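Long-range contacts in kallistatin (PDB 6F4V), which inhibits tissue kallikrein as a serpin, forming a stable equimolar complex with the protease and being cleaved at its reactive site: residues Y281-I286 with S314-K319; K157-V162 with S336-F341; F16-A21 with I243-T248. All blocks are in the same frame, centred on the assembly; numbering follows the deposited sequence.

Contact 1. Residues Y281-I286 with S314-K319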
# COMPACT_ATOMS: atom_id res chain seq x y z
N TYR A 281 6.30 -4.70 -7.94
CA TYR A 281 7.59 -4.10 -7.59
C TYR A 281 8.55 -5.13 -7.05
O TYR A 281 8.17 -6.05 -6.30
CB TYR A 281 7.40 -2.93 -6.58
CG TYR A 281 6.37 -1.95 -7.11
CD1 TYR A 281 6.69 -1.03 -8.10
CD2 TYR A 281 5.04 -2.01 -6.69
CE1 TYR A 281 5.74 -0.18 -8.64
CE2 TYR A 281 4.08 -1.17 -7.22
CZ TYR A 281 4.43 -0.26 -8.21
OH TYR A 281 3.52 0.59 -8.79
N VAL A 282 9.82 -4.94 -7.40
CA VAL A 282 10.92 -5.73 -6.87
C VAL A 282 11.60 -4.89 -5.80
O VAL A 282 12.48 -4.05 -6.08
CB VAL A 282 11.89 -6.16 -8.00
CG1 VAL A 282 12.94 -7.11 -7.45
CG2 VAL A 282 11.12 -6.85 -9.11
N LEU A 283 11.17 -5.09 -4.55
CA LEU A 283 11.62 -4.24 -3.46
C LEU A 283 13.12 -4.35 -3.18
O LEU A 283 13.74 -3.36 -2.80
CB LEU A 283 10.84 -4.56 -2.20
CG LEU A 283 9.33 -4.31 -2.25
CD1 LEU A 283 8.71 -4.56 -0.89
CD2 LEU A 283 8.95 -2.93 -2.76
N ASP A 284 13.70 -5.53 -3.40
CA ASP A 284 15.15 -5.69 -3.22
C ASP A 284 15.95 -4.83 -4.19
O ASP A 284 17.08 -4.47 -3.86
CB ASP A 284 15.61 -7.16 -3.30
CG ASP A 284 15.19 -7.82 -4.55
OD1 ASP A 284 14.05 -8.32 -4.58
OD2 ASP A 284 15.98 -7.77 -5.53
N GLN A 285 15.35 -4.46 -5.33
CA GLN A 285 15.96 -3.54 -6.29
C GLN A 285 15.65 -2.07 -6.02
O GLN A 285 16.47 -1.21 -6.36
CB GLN A 285 15.60 -3.94 -7.74
CG GLN A 285 16.24 -5.27 -8.14
CD GLN A 285 15.72 -5.82 -9.48
OE1 GLN A 285 14.86 -5.23 -10.10
NE2 GLN A 285 16.25 -6.98 -9.90
N ILE A 286 14.53 -1.78 -5.36
CA ILE A 286 14.09 -0.41 -5.09
C ILE A 286 14.53 0.15 -3.74
O ILE A 286 15.04 1.27 -3.66
CB ILE A 286 12.54 -0.33 -5.18
CG1 ILE A 286 12.06 -0.62 -6.61
CG2 ILE A 286 12.00 1.03 -4.71
CD1 ILE A 286 10.60 -1.05 -6.67
N SER A 314 17.35 -12.15 0.43
CA SER A 314 17.20 -12.62 -0.92
C SER A 314 16.14 -11.70 -1.59
O SER A 314 16.23 -10.48 -1.45
CB SER A 314 16.86 -14.11 -0.96
OG SER A 314 17.06 -14.62 -2.29
N LYS A 315 15.19 -12.24 -2.33
CA LYS A 315 14.26 -11.42 -3.10
C LYS A 315 13.13 -10.91 -2.20
O LYS A 315 12.74 -11.58 -1.25
CB LYS A 315 13.65 -12.23 -4.25
CG LYS A 315 14.62 -12.71 -5.35
CD LYS A 315 15.43 -11.60 -6.01
CE LYS A 315 14.58 -10.78 -6.98
NZ LYS A 315 15.33 -9.64 -7.55
N SER A 316 12.59 -9.75 -2.57
CA SER A 316 11.42 -9.16 -1.90
C SER A 316 10.50 -8.53 -2.93
O SER A 316 10.93 -7.66 -3.72
CB SER A 316 11.84 -8.09 -0.86
OG SER A 316 10.71 -7.48 -0.21
N PHE A 317 9.24 -8.99 -2.95
CA PHE A 317 8.26 -8.53 -3.94
C PHE A 317 7.11 -7.82 -3.30
O PHE A 317 6.79 -8.06 -2.13
CB PHE A 317 7.75 -9.72 -4.76
CG PHE A 317 8.83 -10.46 -5.48
CD1 PHE A 317 9.44 -9.91 -6.62
CD2 PHE A 317 9.30 -11.67 -4.99
CE1 PHE A 317 10.46 -10.59 -7.29
CE2 PHE A 317 10.34 -12.34 -5.65
CZ PHE A 317 10.90 -11.80 -6.79
N HIS A 318 6.51 -6.91 -4.04
CA HIS A 318 5.26 -6.29 -3.64
C HIS A 318 4.33 -6.21 -4.85
O HIS A 318 4.75 -5.78 -5.92
CB HIS A 318 5.49 -4.86 -3.11
CG HIS A 318 4.23 -4.22 -2.60
ND1 HIS A 318 3.70 -4.53 -1.37
CD2 HIS A 318 3.40 -3.32 -3.17
CE1 HIS A 318 2.58 -3.84 -1.21
NE2 HIS A 318 2.37 -3.11 -2.29
N LYS A 319 3.10 -6.70 -4.71
CA LYS A 319 2.09 -6.54 -5.74
C LYS A 319 0.83 -5.99 -5.14
O LYS A 319 0.51 -6.26 -3.97
CB LYS A 319 1.77 -7.87 -6.41
CG LYS A 319 2.97 -8.50 -7.10
CD LYS A 319 2.60 -9.85 -7.72
CE LYS A 319 2.20 -9.73 -9.17
NZ LYS A 319 2.16 -11.07 -9.85

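Contact 2. Residues K157-V162 with S336-F341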
# COMPACT_ATOMS: atom_id res chain seq x y z
N LYS A 157 17.12 -21.82 -4.25
CA LYS A 157 17.13 -23.11 -3.54
C LYS A 157 17.73 -23.03 -2.14
O LYS A 157 17.50 -23.91 -1.32
CB LYS A 157 17.84 -24.21 -4.36
CG LYS A 157 17.09 -24.66 -5.62
CD LYS A 157 17.85 -25.68 -6.46
CE LYS A 157 18.21 -26.96 -5.71
NZ LYS A 157 17.07 -27.56 -4.96
N ASP A 158 18.51 -21.98 -1.87
CA ASP A 158 19.15 -21.77 -0.55
C ASP A 158 18.35 -20.84 0.40
O ASP A 158 18.89 -20.34 1.39
CB ASP A 158 20.58 -21.23 -0.75
CG ASP A 158 20.65 -20.00 -1.65
OD1 ASP A 158 19.62 -19.65 -2.28
OD2 ASP A 158 21.73 -19.39 -1.75
N VAL A 159 17.08 -20.62 0.09
CA VAL A 159 16.19 -19.86 0.97
C VAL A 159 15.77 -20.73 2.15
O VAL A 159 15.47 -21.91 1.96
CB VAL A 159 14.96 -19.34 0.20
CG1 VAL A 159 13.87 -18.81 1.13
CG2 VAL A 159 15.40 -18.26 -0.78
N LEU A 160 15.76 -20.16 3.35
CA LEU A 160 15.31 -20.85 4.56
C LEU A 160 14.07 -20.23 5.21
O LEU A 160 13.51 -20.81 6.14
CB LEU A 160 16.45 -20.87 5.58
CG LEU A 160 17.78 -21.49 5.09
CD1 LEU A 160 18.88 -21.18 6.11
CD2 LEU A 160 17.66 -23.00 4.86
N MET A 161 13.65 -19.04 4.76
CA MET A 161 12.44 -18.44 5.29
C MET A 161 11.88 -17.43 4.30
O MET A 161 12.63 -16.70 3.66
CB MET A 161 12.72 -17.74 6.64
CG MET A 161 11.49 -17.16 7.31
SD MET A 161 11.91 -16.17 8.76
CE MET A 161 12.04 -14.55 8.01
N VAL A 162 10.56 -17.39 4.18
CA VAL A 162 9.91 -16.32 3.46
C VAL A 162 8.87 -15.70 4.39
O VAL A 162 8.01 -16.40 4.93
CB VAL A 162 9.24 -16.80 2.16
CG1 VAL A 162 8.50 -15.66 1.49
CG2 VAL A 162 10.28 -17.38 1.23
N SER A 336 6.37 -9.89 0.08
CA SER A 336 7.20 -11.00 0.50
C SER A 336 8.62 -10.53 0.82
O SER A 336 9.10 -9.52 0.28
CB SER A 336 7.26 -12.06 -0.60
OG SER A 336 8.01 -11.62 -1.70
N PHE A 337 9.30 -11.30 1.67
CA PHE A 337 10.72 -11.10 1.93
C PHE A 337 11.37 -12.45 2.19
O PHE A 337 11.03 -13.09 3.18
CB PHE A 337 10.95 -10.18 3.12
CG PHE A 337 12.35 -9.68 3.22
CD1 PHE A 337 13.37 -10.44 3.78
CD2 PHE A 337 12.66 -8.46 2.70
CE1 PHE A 337 14.67 -9.92 3.82
CE2 PHE A 337 13.94 -7.96 2.75
CZ PHE A 337 14.95 -8.69 3.29
N ALA A 338 12.31 -12.84 1.34
CA ALA A 338 12.98 -14.12 1.42
C ALA A 338 14.37 -13.94 2.01
O ALA A 338 15.06 -12.94 1.74
CB ALA A 338 13.04 -14.76 0.04
N ILE A 339 14.76 -14.91 2.84
CA ILE A 339 16.03 -14.92 3.56
C ILE A 339 16.75 -16.18 3.15
O ILE A 339 16.16 -17.26 3.17
CB ILE A 339 15.81 -15.02 5.08
CG1 ILE A 339 14.92 -13.92 5.61
CG2 ILE A 339 17.13 -15.04 5.84
CD1 ILE A 339 15.55 -12.56 5.54
N LYS A 340 18.03 -16.05 2.78
CA LYS A 340 18.84 -17.20 2.36
C LYS A 340 20.08 -17.32 3.22
O LYS A 340 20.37 -16.46 4.05
CB LYS A 340 19.22 -17.07 0.88
CG LYS A 340 20.15 -15.91 0.59
CD LYS A 340 20.42 -15.76 -0.88
CE LYS A 340 21.59 -14.80 -1.10
NZ LYS A 340 21.41 -13.97 -2.31
N PHE A 341 20.84 -18.39 3.00
CA PHE A 341 22.13 -18.59 3.69
C PHE A 341 23.24 -18.92 2.68
O PHE A 341 23.06 -18.90 1.46
CB PHE A 341 22.01 -19.67 4.76
CG PHE A 341 22.05 -21.07 4.22
CD1 PHE A 341 20.99 -21.58 3.46
CD2 PHE A 341 23.14 -21.90 4.48
CE1 PHE A 341 21.02 -22.88 2.96
CE2 PHE A 341 23.18 -23.20 3.98
CZ PHE A 341 22.12 -23.69 3.22
OXT PHE A 341 24.37 -19.20 3.10

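Contact 3. Residues F16-A21 with I243-T248. With EDO (1,2-ethanediol), chain F.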
# COMPACT_ATOMS: atom_id res chain seq x y z
N PHE A 16 8.22 6.41 -1.06
CA PHE A 16 8.16 5.29 -2.00
C PHE A 16 7.49 5.73 -3.30
O PHE A 16 8.00 5.47 -4.39
CB PHE A 16 7.46 4.07 -1.39
CG PHE A 16 7.58 2.82 -2.21
CD1 PHE A 16 6.68 2.56 -3.25
CD2 PHE A 16 8.55 1.89 -1.93
CE1 PHE A 16 6.79 1.42 -4.01
CE2 PHE A 16 8.65 0.72 -2.69
CZ PHE A 16 7.77 0.48 -3.73
N TYR A 17 6.35 6.38 -3.17
CA TYR A 17 5.61 6.89 -4.34
C TYR A 17 6.54 7.78 -5.18
O TYR A 17 6.62 7.65 -6.41
CB TYR A 17 4.34 7.65 -3.93
CG TYR A 17 3.62 8.12 -5.16
CD1 TYR A 17 2.78 7.28 -5.84
CD2 TYR A 17 3.93 9.34 -5.73
CE1 TYR A 17 2.20 7.68 -7.05
CE2 TYR A 17 3.40 9.75 -6.96
CZ TYR A 17 2.53 8.92 -7.61
OH TYR A 17 2.02 9.33 -8.85
N TYR A 18 7.18 8.72 -4.52
CA TYR A 18 8.00 9.69 -5.25
C TYR A 18 9.10 9.01 -6.07
O TYR A 18 9.36 9.39 -7.21
CB TYR A 18 8.61 10.70 -4.31
CG TYR A 18 9.35 11.80 -5.05
CD1 TYR A 18 8.67 12.92 -5.52
CD2 TYR A 18 10.72 11.71 -5.29
CE1 TYR A 18 9.33 13.94 -6.19
CE2 TYR A 18 11.40 12.74 -5.96
CZ TYR A 18 10.70 13.85 -6.40
OH TYR A 18 11.32 14.90 -7.07
N LEU A 19 9.74 8.01 -5.48
CA LEU A 19 10.82 7.26 -6.15
C LEU A 19 10.27 6.56 -7.40
O LEU A 19 10.83 6.69 -8.49
CB LEU A 19 11.47 6.26 -5.19
CG LEU A 19 12.59 5.34 -5.76
CD1 LEU A 19 13.42 4.72 -4.67
CD2 LEU A 19 12.05 4.19 -6.57
N ILE A 20 9.13 5.87 -7.26
CA ILE A 20 8.54 5.15 -8.39
C ILE A 20 8.14 6.12 -9.49
O ILE A 20 8.41 5.89 -10.67
CB ILE A 20 7.26 4.33 -8.00
CG1 ILE A 20 7.56 3.35 -6.86
CG2 ILE A 20 6.70 3.58 -9.21
CD1 ILE A 20 8.65 2.35 -7.14
N ALA A 21 7.47 7.18 -9.10
CA ALA A 21 6.96 8.17 -10.06
C ALA A 21 8.08 8.87 -10.81
O ALA A 21 7.94 9.23 -11.97
CB ALA A 21 6.10 9.19 -9.36
N ILE A 243 2.30 18.29 -9.23
CA ILE A 243 1.62 17.83 -8.03
C ILE A 243 2.44 16.76 -7.33
O ILE A 243 2.58 16.76 -6.09
CB ILE A 243 0.21 17.31 -8.39
CG1 ILE A 243 -0.63 18.42 -9.06
CG2 ILE A 243 -0.47 16.79 -7.16
CD1 ILE A 243 -0.71 19.71 -8.30
N GLU A 244 3.06 15.87 -8.11
CA GLU A 244 3.91 14.84 -7.52
C GLU A 244 5.07 15.44 -6.71
O GLU A 244 5.44 14.89 -5.65
CB GLU A 244 4.42 13.88 -8.60
CG GLU A 244 3.32 12.99 -9.17
CD GLU A 244 3.81 12.03 -10.24
OE1 GLU A 244 4.75 12.37 -10.97
OE2 GLU A 244 3.25 10.93 -10.40
N GLU A 245 5.61 16.59 -7.16
CA GLU A 245 6.72 17.27 -6.46
C GLU A 245 6.33 17.76 -5.09
O GLU A 245 7.20 17.94 -4.27
CB GLU A 245 7.27 18.48 -7.22
CG GLU A 245 7.94 18.16 -8.53
CD GLU A 245 9.30 17.50 -8.42
OE1 GLU A 245 9.83 17.16 -7.33
OE2 GLU A 245 9.85 17.34 -9.53
N VAL A 246 5.04 17.96 -4.84
CA VAL A 246 4.58 18.44 -3.55
C VAL A 246 3.70 17.42 -2.80
O VAL A 246 3.06 17.77 -1.80
CB VAL A 246 3.84 19.81 -3.69
CG1 VAL A 246 4.80 20.88 -4.21
CG2 VAL A 246 2.59 19.71 -4.55
N LEU A 247 3.67 16.17 -3.29
CA LEU A 247 2.81 15.15 -2.67
C LEU A 247 3.50 14.58 -1.41
O LEU A 247 4.37 13.68 -1.49
CB LEU A 247 2.50 14.07 -3.68
CG LEU A 247 1.36 13.14 -3.30
CD1 LEU A 247 -0.01 13.81 -3.35
CD2 LEU A 247 1.39 11.93 -4.21
N THR A 248 3.14 15.14 -0.26
CA THR A 248 3.76 14.82 1.01
C THR A 248 2.67 14.56 2.05
O THR A 248 1.52 14.92 1.85
CB THR A 248 4.56 16.03 1.55
OG1 THR A 248 3.66 17.14 1.70
CG2 THR A 248 5.70 16.40 0.61
C1 EDO F . 8.67 15.19 -2.95
O1 EDO F . 9.00 16.12 -1.92
C2 EDO F . 7.30 14.59 -2.64
O2 EDO F . 7.46 13.52 -1.71
O HOH W 1 5.81 10.70 -12.79

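Contact 1. Residues Y281-I286 with S314-K319
Asp284 holds the segment 314-319 with both carboxylate oxygens. OD1 accepts the backbone N of Ser316 on its anti side, 2.9 Å away and nearly straight at 170°, while OD2 takes NZ of Lys315 on its syn side in a 2.8 Å salt bridge. CG of Asp284, set between the backbone N and the carbonyl carbon (chi1 55°), brings the carboxylate to Lys315 and Ser316; Lys315, bent at chi2 and chi3, curls back with CE close to both oxygens and NZ passing CG1 of Val282. Leu283 comes next: its CB and CD1 rest on OG of Ser316, its CG and both methyls on CB of His318, and its N makes a weak bond of 2.7 Å to O of Ser316. Farther back, strands 269-282 and 312-324 pair as antiparallel neighbours in the large sheet of the serpin fold, with Tyr281 N to His318 O at 2.8 Å and His318 N to Tyr281 O at 2.9 Å. The Tyr281 and His318 side chains point the same way on one face; on the other, CG2 of Val282 meets the Phe317 ring edge. Helix 33-44 packs against Leu283 and His318; His318 bonds Thr335 and Ser32, Ser316 OG Tyr40 and Ser336. Val282 stands at the N-cap position of helix 283-286, and Asp284 ties the first turn to segment 314-319 through one salt bridge and one bond to a backbone N-H.

Contact 2. Residues K157-V162 with S336-F341
The carbonyl oxygen of Ile339 faces two successive amides, N of Leu160 at 2.9 Å in the carbonyl plane and, more weakly, N of Met161 at 3.5 Å: a classic beta bulge. It shifts the antiparallel register by one residue where strand 159-172 begins, beside strand 328-340. That second strand lies between 159-172 and 312-324 in the large sheet and is followed by Phe341, whose carboxylate ends the chain, consistent with a cleaved serpin whose reactive loop has been inserted into the sheet. Beyond the bulge, regular pairing resumes with Ile339 N bonded to Met161 O at 2.9 Å. On the other side of it, Phe341 N reaches Asp158 O at 3.2 Å, an oxygen that also lies at the edge of the Phe341 ring. Leu160 crosses Phe341 at about a right angle; its CG lies anti to the carbonyl carbon (chi1 -56°), which carries the branch to the ring, CD1 3.4 Å from CD1 of Phe341. Replacing Leu160 by an alanine would remove CG and both methyls, and would probably leave the Phe341 ring without this apolar neighbour and less firmly held. Asp158 and Lys340 run side by side without pairing, OD2 and NZ staying 5.5 Å apart, and the buried OD1 of Asp158 has no partner in the model. On the face turned to Leu43 of helix 33-44, Met161 and Ile339 point the same way, CE 3.8 Å from CG1. On the face of Phe126 and Ile136, CG2 of Val162 packs 4.0 Å from CB of Ala338.

Contact 3. Residues F16-A21 with I243-T248
Tyr17 and Glu244 make the tight half of this contact between helix 6-23 and the type I beta turn from Glu244 to Leu247. OH of Tyr17 donates to OE2 of Glu244 at 2.5 Å, arriving on the anti side with ring and carboxylate planes 69° apart. CG of Glu244, anti to the carbonyl carbon (chi1 -70°), lies in plane at the ring edge, and the extended chain beyond it carries OE2 to 3.5 Å from CB of Ala21. CD2 of Leu247 packs on CD2 of Tyr17 at 3.9 Å, and a water donates to both OE1 of Glu244 and O of Ala21. Tyr17 and Ala21 also pack on Ile29 of strand 29-31, so the contact joins the N-terminal helix of the serpin fold to a turn beyond strand 228-235. The outer half is looser. OH of Tyr18 donates to OE1 of the exposed Glu245 at 2.7 Å, on the syn side but 31° out of the carboxylate plane. An ethanediol, probably from the crystallisation liquor, sits between ring and turn. Arg241 bridges to both glutamates, and a basic side chain of another protein chain meets OE2 of Glu244. With these partners, the buried Glu244 carboxylate probably stays ionised.

Contacts 1 and 2 are 13 Å apart between centres and belong to one sheet. Strands 312-324 and 328-340, consecutive in the chain and adjacent in the sheet, join them directly, Ser314 N lying 2.8 Å from Ala338 O. Contact 3 has its centre 19 Å from contact 1 and touches it through helix 6-23, where Phe16, Leu19 and Ile20 pack on Tyr281, Leu283 and Ile286. Contacts 2 and 3 do not touch; their nearest atoms are about 11 Å apart. Along the chain contact 3 closes before contact 1 opens, contact 1 is nested inside contact 2, and contacts 2 and 3 alternate. Together they join strand 328-340, probably the inserted reactive loop, through its sheet neighbours to the N-terminal helix.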